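PDB 3LEW: SusD-like carbohydrate binding protein from Bacteroides vulgatus, which probably binds carbohydrate at the bacterial outer membrane, as a SusD-family protein thought to take part in nutrient capture. Local coordinates for residues R114-G119 / E186-T191; A123-L128 / I178-E183; K252-G257 / L343-E348. All coordinates share one frame; numbering follows the deposited sequence. Where two conformers were deposited one is given.

Interaction 1: R114-G119 / E186-T191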
# COMPACT_ATOMS: atom_id res chain seq x y z
N ARG A 114 29.05 -6.84 -5.35
CA ARG A 114 28.67 -7.60 -4.17
C ARG A 114 27.98 -6.71 -3.14
O ARG A 114 26.96 -7.11 -2.56
CB ARG A 114 29.87 -8.33 -3.54
CG ARG A 114 30.31 -9.61 -4.28
CD ARG A 114 31.40 -10.41 -3.54
NE ARG A 114 32.64 -9.67 -3.50
CZ ARG A 114 33.53 -9.64 -4.50
NH1 ARG A 114 33.35 -10.37 -5.60
NH2 ARG A 114 34.61 -8.90 -4.40
N ASN A 115 28.54 -5.53 -2.86
CA ASN A 115 27.92 -4.65 -1.85
C ASN A 115 26.51 -4.24 -2.25
O ASN A 115 25.58 -4.31 -1.44
CB ASN A 115 28.75 -3.38 -1.61
CG ASN A 115 30.09 -3.64 -0.94
OD1 ASN A 115 30.39 -4.73 -0.45
ND2 ASN A 115 30.93 -2.60 -0.94
N ARG A 116 26.36 -3.81 -3.50
CA ARG A 116 25.09 -3.28 -3.99
C ARG A 116 24.00 -4.34 -4.02
O ARG A 116 22.86 -4.07 -3.61
CB ARG A 116 25.31 -2.65 -5.36
CG ARG A 116 24.10 -1.98 -5.95
CD ARG A 116 23.35 -2.90 -6.89
NE ARG A 116 24.16 -3.34 -8.01
CZ ARG A 116 23.78 -4.25 -8.90
NH1 ARG A 116 22.59 -4.83 -8.82
NH2 ARG A 116 24.62 -4.57 -9.88
N ILE A 117 24.35 -5.55 -4.49
CA ILE A 117 23.43 -6.68 -4.51
C ILE A 117 23.01 -7.11 -3.08
O ILE A 117 21.81 -7.31 -2.79
CB ILE A 117 23.97 -7.86 -5.31
CG1 ILE A 117 24.09 -7.48 -6.80
CG2 ILE A 117 23.04 -9.10 -5.18
CD1 ILE A 117 24.89 -8.43 -7.61
N LYS A 118 24.00 -7.17 -2.19
CA LYS A 118 23.71 -7.45 -0.77
C LYS A 118 22.74 -6.41 -0.20
O LYS A 118 21.75 -6.75 0.47
CB LYS A 118 25.01 -7.46 0.01
CG LYS A 118 24.86 -7.76 1.50
CD LYS A 118 26.20 -7.80 2.17
CE LYS A 118 26.04 -8.20 3.62
NZ LYS A 118 27.37 -8.47 4.29
N GLY A 119 22.98 -5.13 -0.52
CA GLY A 119 22.09 -4.06 -0.08
C GLY A 119 20.67 -4.18 -0.61
O GLY A 119 19.70 -3.98 0.10
N GLU A 186 23.78 1.83 3.84
CA GLU A 186 25.24 1.93 3.87
C GLU A 186 25.90 1.21 2.68
O GLU A 186 26.98 1.60 2.23
CB GLU A 186 25.74 1.35 5.19
CG GLU A 186 27.26 1.41 5.40
CD GLU A 186 27.81 2.82 5.61
OE1 GLU A 186 27.04 3.81 5.67
OE2 GLU A 186 29.06 2.94 5.72
N LEU A 187 25.27 0.14 2.22
CA LEU A 187 25.82 -0.71 1.17
C LEU A 187 25.58 -0.20 -0.25
O LEU A 187 26.41 -0.40 -1.11
CB LEU A 187 25.26 -2.14 1.28
CG LEU A 187 25.84 -2.99 2.42
CD1 LEU A 187 24.93 -4.20 2.75
CD2 LEU A 187 27.29 -3.42 2.08
N ILE A 188 24.43 0.42 -0.50
CA ILE A 188 24.15 0.92 -1.85
C ILE A 188 24.67 2.35 -1.99
O ILE A 188 24.16 3.25 -1.38
CB ILE A 188 22.66 0.81 -2.20
CG1 ILE A 188 22.13 -0.62 -1.96
CG2 ILE A 188 22.40 1.27 -3.67
CD1 ILE A 188 20.57 -0.78 -2.12
N PRO A 189 25.70 2.56 -2.82
CA PRO A 189 26.25 3.92 -2.90
C PRO A 189 25.27 4.92 -3.51
O PRO A 189 24.44 4.54 -4.33
CB PRO A 189 27.49 3.77 -3.77
CG PRO A 189 27.56 2.36 -4.19
CD PRO A 189 26.47 1.57 -3.58
N GLU A 190 25.38 6.20 -3.14
CA GLU A 190 24.56 7.24 -3.77
C GLU A 190 24.86 7.34 -5.25
O GLU A 190 24.02 7.80 -6.02
CB GLU A 190 24.81 8.61 -3.14
CG GLU A 190 24.36 8.69 -1.71
CD GLU A 190 24.66 10.06 -1.09
OE1 GLU A 190 23.81 10.96 -1.21
OE2 GLU A 190 25.76 10.22 -0.51
N THR A 191 26.04 6.92 -5.66
CA THR A 191 26.41 6.96 -7.07
C THR A 191 25.91 5.75 -7.90
O THR A 191 26.10 5.73 -9.12
CB THR A 191 27.91 7.04 -7.22
OG1 THR A 191 28.50 5.89 -6.61
CG2 THR A 191 28.45 8.32 -6.59
O HOH W 1 29.10 -0.08 -1.15
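Arg-116 and Gly-119, about one turn apart on helix 111-135, face the end of helix 170-187 and the residue that leaves it: the CA atoms of Arg-116 and Ile-188 lie 4.8 Å apart, and those of Gly-119 and Leu-187 5.2 Å. Gly-119 permits this approach, since a CB there would run into CG1 of Ile-188. Leu-187 makes the largest share of the contact. Its CB rests on the carbonyl O of Asn-115 at 3.5 Å, an oxygen already hydrogen-bonded to the backbone N of Gly-119. With CG beside its own backbone N (chi1 -75°), the isobutyl group forks over the helix surface. One branch, CD2, meets CB of Asn-115 at 4.0 Å, while the other, CD1, lies 3.8 Å from CG of Lys-118 and follows the start of that extended chain. With an alanine here, both methyls would be missing, and the aliphatic stem of Lys-118 and the CB of Asn-115 would probably be left with a gap to face. Ile-188 also packs on the glycine: the outstretched CD1 of Ile-188 ends 3.7 Å from C of Gly-119. No direct hydrogen bond joins the segments; instead one water accepts from ND2 of Asn-115 and donates to O of Leu-187, the latter at 2.7 Å, and so gives a carbonyl at the helix end a partner. OD1 of Asn-115 is engaged by Gln-111, which helps fix the turn of the amide, and Arg-116 sends its guanidinium away to Glu-23. The arrangement is that of neighbouring antiparallel helices meeting through a glycine where one of them stops, in keeping with the TPR-related helical architecture of the SusD family.

Interaction 2: A123-L128 / I178-E183; sequences ALRGFL and INDLEE
Arg-125 grips Asp-180 side-on, using NE and one terminal nitrogen, each for a different carboxylate oxygen. NE donates to OD2 of Asp-180 at 2.8 Å, and NH2 donates to OD1 of the same residue, also at 2.8 Å; both bonds are almost straight. The carboxylate lies at the guanidinium edge, close to its plane, yet the two flat groups are turned 45° against each other, and the nitrogens therefore meet both oxygens from above the carboxylate plane. The bend at chi3 (78°) swings the arginine's end round to the acid, whereas Asp-180 already points at the opposing helix. The remaining nitrogen, NH1, donates to Asn-98, a second-shell partner that should help fix the rotation of the guanidinium. Buried as it is, the pair probably balances its charges largely within itself, with Gln-176 adding a weak bond to OD1 of Asp-180. Next to the bridge the helices come close, their axes approaching to 7.7 Å and running antiparallel at 158°. Gly-126 makes room here: its CA lies 3.8 Å from CB of Asp-180 and 4.2 Å from CG of Leu-181, and a CB in its place would clash with the leucine. Leu-181 reaches on with CD2, which sits 3.6 Å from the carbonyl O of Ala-123 and 4.1 Å from the CB of that alanine. Gly-126 O takes a further bond from Ser-177 OG, one residue ahead of helix segment 178-183. Helix 202-215 covers Ala-123 and Leu-181 through Val-205, Ile-208 and Leu-209, helix 81-103 packs on Leu-124 and Arg-125, and Phe-127 points away from helix 170-187 to meet Trp-256 of strand 254-258 edge-to-face.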
# COMPACT_ATOMS: atom_id res chain seq x y z
N ALA A 123 17.31 -4.67 1.56
CA ALA A 123 16.24 -3.67 1.44
C ALA A 123 14.90 -4.36 1.12
O ALA A 123 13.89 -4.04 1.75
CB ALA A 123 16.61 -2.59 0.37
N LEU A 124 14.92 -5.33 0.20
CA LEU A 124 13.70 -6.09 -0.12
C LEU A 124 13.25 -6.88 1.10
O LEU A 124 12.05 -6.92 1.42
CB LEU A 124 13.90 -7.00 -1.33
CG LEU A 124 12.66 -7.81 -1.83
CD1 LEU A 124 11.46 -6.92 -2.12
CD2 LEU A 124 13.04 -8.60 -3.07
N ARG A 125 14.19 -7.51 1.78
CA ARG A 125 13.83 -8.25 3.00
C ARG A 125 13.22 -7.31 4.03
O ARG A 125 12.16 -7.60 4.66
CB ARG A 125 15.02 -8.99 3.56
CG ARG A 125 14.63 -9.94 4.68
CD ARG A 125 15.83 -10.72 5.21
NE ARG A 125 16.69 -9.94 6.11
CZ ARG A 125 17.86 -10.37 6.61
NH1 ARG A 125 18.37 -11.54 6.26
NH2 ARG A 125 18.56 -9.61 7.43
N GLY A 126 13.85 -6.15 4.23
CA GLY A 126 13.31 -5.15 5.14
C GLY A 126 11.90 -4.69 4.78
O GLY A 126 11.03 -4.48 5.66
N PHE A 127 11.66 -4.50 3.49
CA PHE A 127 10.33 -4.14 2.98
C PHE A 127 9.27 -5.19 3.33
O PHE A 127 8.14 -4.84 3.68
CB PHE A 127 10.37 -3.94 1.47
CG PHE A 127 9.02 -3.66 0.83
CD1 PHE A 127 8.41 -2.42 0.96
CD2 PHE A 127 8.39 -4.60 0.08
CE1 PHE A 127 7.17 -2.14 0.36
CE2 PHE A 127 7.16 -4.32 -0.50
CZ PHE A 127 6.58 -3.10 -0.38
N LEU A 128 9.65 -6.46 3.24
CA LEU A 128 8.71 -7.55 3.50
C LEU A 128 8.48 -7.67 5.02
O LEU A 128 7.34 -7.89 5.46
CB LEU A 128 9.16 -8.86 2.86
CG LEU A 128 9.14 -8.82 1.32
CD1 LEU A 128 9.89 -10.08 0.73
CD2 LEU A 128 7.72 -8.61 0.78
N ILE A 178 13.80 -2.02 10.00
CA ILE A 178 14.62 -0.82 10.05
C ILE A 178 16.10 -1.19 9.99
O ILE A 178 16.85 -0.57 9.21
CB ILE A 178 14.27 0.04 11.23
CG1 ILE A 178 12.85 0.62 11.07
CG2 ILE A 178 15.27 1.20 11.43
CD1 ILE A 178 12.27 1.20 12.38
N ASN A 179 16.52 -2.22 10.74
CA ASN A 179 17.92 -2.60 10.69
C ASN A 179 18.39 -3.08 9.32
O ASN A 179 19.49 -2.69 8.87
CB ASN A 179 18.23 -3.65 11.73
CG ASN A 179 19.70 -3.75 12.00
OD1 ASN A 179 20.33 -2.84 12.59
ND2 ASN A 179 20.29 -4.87 11.61
N ASP A 180 17.58 -3.90 8.66
CA ASP A 180 17.87 -4.36 7.30
C ASP A 180 18.01 -3.18 6.35
O ASP A 180 18.93 -3.15 5.55
CB ASP A 180 16.75 -5.28 6.77
CG ASP A 180 16.75 -6.68 7.37
OD1 ASP A 180 17.72 -7.02 8.11
OD2 ASP A 180 15.75 -7.44 7.09
N LEU A 181 17.09 -2.23 6.44
CA LEU A 181 17.09 -1.07 5.55
C LEU A 181 18.27 -0.09 5.85
O LEU A 181 18.90 0.46 4.92
CB LEU A 181 15.74 -0.36 5.66
CG LEU A 181 14.58 -1.11 4.97
CD1 LEU A 181 13.22 -0.69 5.56
CD2 LEU A 181 14.58 -0.90 3.46
N GLU A 182 18.67 0.03 7.13
CA GLU A 182 19.80 0.88 7.47
C GLU A 182 21.08 0.22 6.98
O GLU A 182 21.99 0.91 6.56
CB GLU A 182 19.88 1.18 9.00
CG GLU A 182 18.76 2.13 9.43
CD GLU A 182 18.77 2.45 10.89
OE1 GLU A 182 19.28 1.60 11.70
OE2 GLU A 182 18.33 3.58 11.22
N GLU A 183 21.16 -1.11 7.07
CA GLU A 183 22.32 -1.83 6.51
C GLU A 183 22.40 -1.67 4.98
O GLU A 183 23.48 -1.45 4.43
CB GLU A 183 22.25 -3.30 6.87
CG GLU A 183 22.69 -3.52 8.27
CD GLU A 183 22.76 -4.99 8.72
OE1 GLU A 183 22.54 -5.92 7.89
OE2 GLU A 183 23.04 -5.19 9.95

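Interaction 3: K252-G257 / L343-E348; sequences KEWIWG and LMRVAE
Ile-255 and selenomethionine Met-344 make the tightest packing here: CG2 of Ile-255 and the terminal CE of Met-344 are 3.5 Å apart, closer than carbons usually come. The bend at chi3 (56°) of Met-344 turns this methyl back onto the isoleucine. The other branch of Ile-255, CG1, meets CG2 of Val-346, the two side chains crossing at about a right angle. Glu-253 holds the start of helix 346-359 at two points. Its carbonyl O accepts from N of Val-346, in the carbonyl plane, and its OE2 accepts from N of Ala-347 at 3.0 Å. OE2 also forms a salt bridge with NH1 of Arg-345 at 2.8 Å, although that hydrogen bond is weak in angle. The N-H of Ala-347 and the arginine would probably steady the charge on OE2, while Arg-376 and the N of Met-237 serve OE1. Next to this the antiparallel strands 254-258 and 341-345 are joined through two classic beta bulges: O of Met-344 accepts from N of both Ile-255 and Trp-256, while O of Trp-256 accepts from N of both Met-344 and Leu-343, both from one face of its plane. Between Trp-254/Arg-345 and Trp-256/Met-344 the register shifts by one, the chain turning a corner at Ile-255 and Trp-256. Leu-343 sets CD1 over the centre of one face of the Trp-256 ring, 4.1 Å above its plane, and NE1 of that ring donates to His-198 O. Packing is slacker between Trp-254 and Arg-345, where CD1 of the indole passes CD of the arginine at 4.1 Å and the ring and guanidinium planes stand 51° apart; the guanidinium is paired chiefly with Glu-405 and Glu-401. Beyond Glu-253, exposed Lys-252 turns away from strand 341-345, beside Tyr-235 and Glu-241.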
# COMPACT_ATOMS: atom_id res chain seq x y z
N LYS A 252 7.79 10.89 -13.31
CA LYS A 252 8.93 11.34 -12.48
C LYS A 252 8.65 11.39 -10.98
O LYS A 252 9.58 11.50 -10.18
CB LYS A 252 9.47 12.69 -12.95
CG LYS A 252 10.29 12.60 -14.25
CD LYS A 252 10.63 14.01 -14.84
CE LYS A 252 9.39 14.71 -15.38
NZ LYS A 252 9.69 16.13 -15.78
N GLU A 253 7.39 11.35 -10.58
CA GLU A 253 7.08 11.33 -9.16
C GLU A 253 7.11 9.92 -8.58
O GLU A 253 7.11 9.72 -7.36
CB GLU A 253 5.72 12.01 -8.91
CG GLU A 253 5.67 12.63 -7.52
CD GLU A 253 4.29 12.95 -7.02
OE1 GLU A 253 3.60 13.84 -7.60
OE2 GLU A 253 3.87 12.31 -6.03
N TRP A 254 7.05 8.91 -9.44
CA TRP A 254 7.12 7.53 -8.96
C TRP A 254 8.57 7.21 -8.62
O TRP A 254 9.43 7.17 -9.48
CB TRP A 254 6.62 6.52 -9.98
CG TRP A 254 5.18 6.55 -10.33
CD1 TRP A 254 4.33 7.64 -10.36
CD2 TRP A 254 4.40 5.43 -10.79
NE1 TRP A 254 3.07 7.25 -10.81
CE2 TRP A 254 3.10 5.91 -11.09
CE3 TRP A 254 4.69 4.07 -10.99
CZ2 TRP A 254 2.10 5.08 -11.59
CZ3 TRP A 254 3.71 3.24 -11.52
CH2 TRP A 254 2.41 3.76 -11.79
N ILE A 255 8.80 6.94 -7.34
CA ILE A 255 10.09 6.48 -6.85
C ILE A 255 10.26 4.98 -7.10
O ILE A 255 11.35 4.54 -7.45
CB ILE A 255 10.21 6.77 -5.35
CG1 ILE A 255 10.18 8.29 -5.13
CG2 ILE A 255 11.48 6.18 -4.78
CD1 ILE A 255 10.08 8.69 -3.65
N TRP A 256 9.17 4.24 -6.98
CA TRP A 256 9.22 2.80 -7.03
C TRP A 256 7.94 2.28 -7.61
O TRP A 256 6.84 2.70 -7.20
CB TRP A 256 9.39 2.25 -5.60
CG TRP A 256 9.97 0.88 -5.44
CD1 TRP A 256 10.85 0.23 -6.26
CD2 TRP A 256 9.85 0.06 -4.27
NE1 TRP A 256 11.25 -0.95 -5.71
CE2 TRP A 256 10.62 -1.11 -4.50
CE3 TRP A 256 9.13 0.16 -3.08
CZ2 TRP A 256 10.70 -2.15 -3.57
CZ3 TRP A 256 9.20 -0.88 -2.19
CH2 TRP A 256 9.98 -2.02 -2.44
N GLY A 257 8.07 1.36 -8.55
CA GLY A 257 6.91 0.77 -9.15
C GLY A 257 7.24 -0.42 -10.03
O GLY A 257 8.40 -0.66 -10.38
N LEU A 343 4.23 1.83 -6.25
CA LEU A 343 4.51 1.37 -4.93
C LEU A 343 4.93 2.54 -3.99
O LEU A 343 4.67 2.49 -2.80
CB LEU A 343 5.64 0.31 -4.97
CG LEU A 343 5.28 -1.01 -5.71
CD1 LEU A 343 6.55 -1.87 -5.90
CD2 LEU A 343 4.17 -1.73 -4.94
N MSE A 344 5.53 3.58 -4.54
CA MSE A 344 6.00 4.71 -3.72
C MSE A 344 6.18 5.94 -4.58
O MSE A 344 6.84 5.85 -5.62
CB MSE A 344 7.32 4.38 -3.01
CG MSE A 344 7.69 5.42 -2.05
SE MSE A 344 9.14 4.74 -0.86
CE MSE A 344 10.37 4.29 -2.07
N ARG A 345 5.60 7.07 -4.16
CA ARG A 345 5.76 8.34 -4.84
C ARG A 345 6.35 9.41 -3.91
O ARG A 345 6.26 9.33 -2.67
CB ARG A 345 4.39 8.85 -5.31
CG ARG A 345 3.70 7.92 -6.20
CD ARG A 345 2.50 8.61 -6.84
NE ARG A 345 1.34 8.78 -5.96
CZ ARG A 345 0.80 9.93 -5.58
NH1 ARG A 345 1.30 11.11 -5.92
NH2 ARG A 345 -0.34 9.90 -4.87
N VAL A 346 6.91 10.44 -4.53
CA VAL A 346 7.47 11.55 -3.76
C VAL A 346 6.40 12.22 -2.85
O VAL A 346 6.72 12.63 -1.73
CB VAL A 346 8.15 12.61 -4.65
CG1 VAL A 346 8.85 13.73 -3.73
CG2 VAL A 346 9.21 11.95 -5.60
N ALA A 347 5.16 12.33 -3.29
CA ALA A 347 4.14 12.92 -2.44
C ALA A 347 4.04 12.23 -1.07
O ALA A 347 3.77 12.91 -0.08
CB ALA A 347 2.74 12.91 -3.14
N GLU A 348 4.15 10.91 -1.02
CA GLU A 348 4.15 10.20 0.25
C GLU A 348 5.30 10.65 1.14
O GLU A 348 5.14 10.69 2.37
CB GLU A 348 4.22 8.68 0.01
CG GLU A 348 4.18 7.87 1.31
CD GLU A 348 4.61 6.41 1.16
OE1 GLU A 348 4.78 5.91 0.04
OE2 GLU A 348 4.80 5.76 2.22

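In the fold
Interactions 1 and 2 join the same two helices, 111-135 and 170-187, with centres 13 Å apart. Interaction 1 lies at the partly exposed end of the pair, about 25 Å from the centre of the chain, and relies on apolar branches and a water. Further in, the touching residues of interaction 2 are all buried, and a charged pair does the holding. Interaction 3 is the most central, about 12 Å from the chain's centre, and combines backbone hydrogen bonds between strands with apolar packing and a carboxylate at a helix start. It touches interaction 2 through the packing of Phe-127 and Trp-256, but stays about 10 Å, between nearest atoms, from interaction 1.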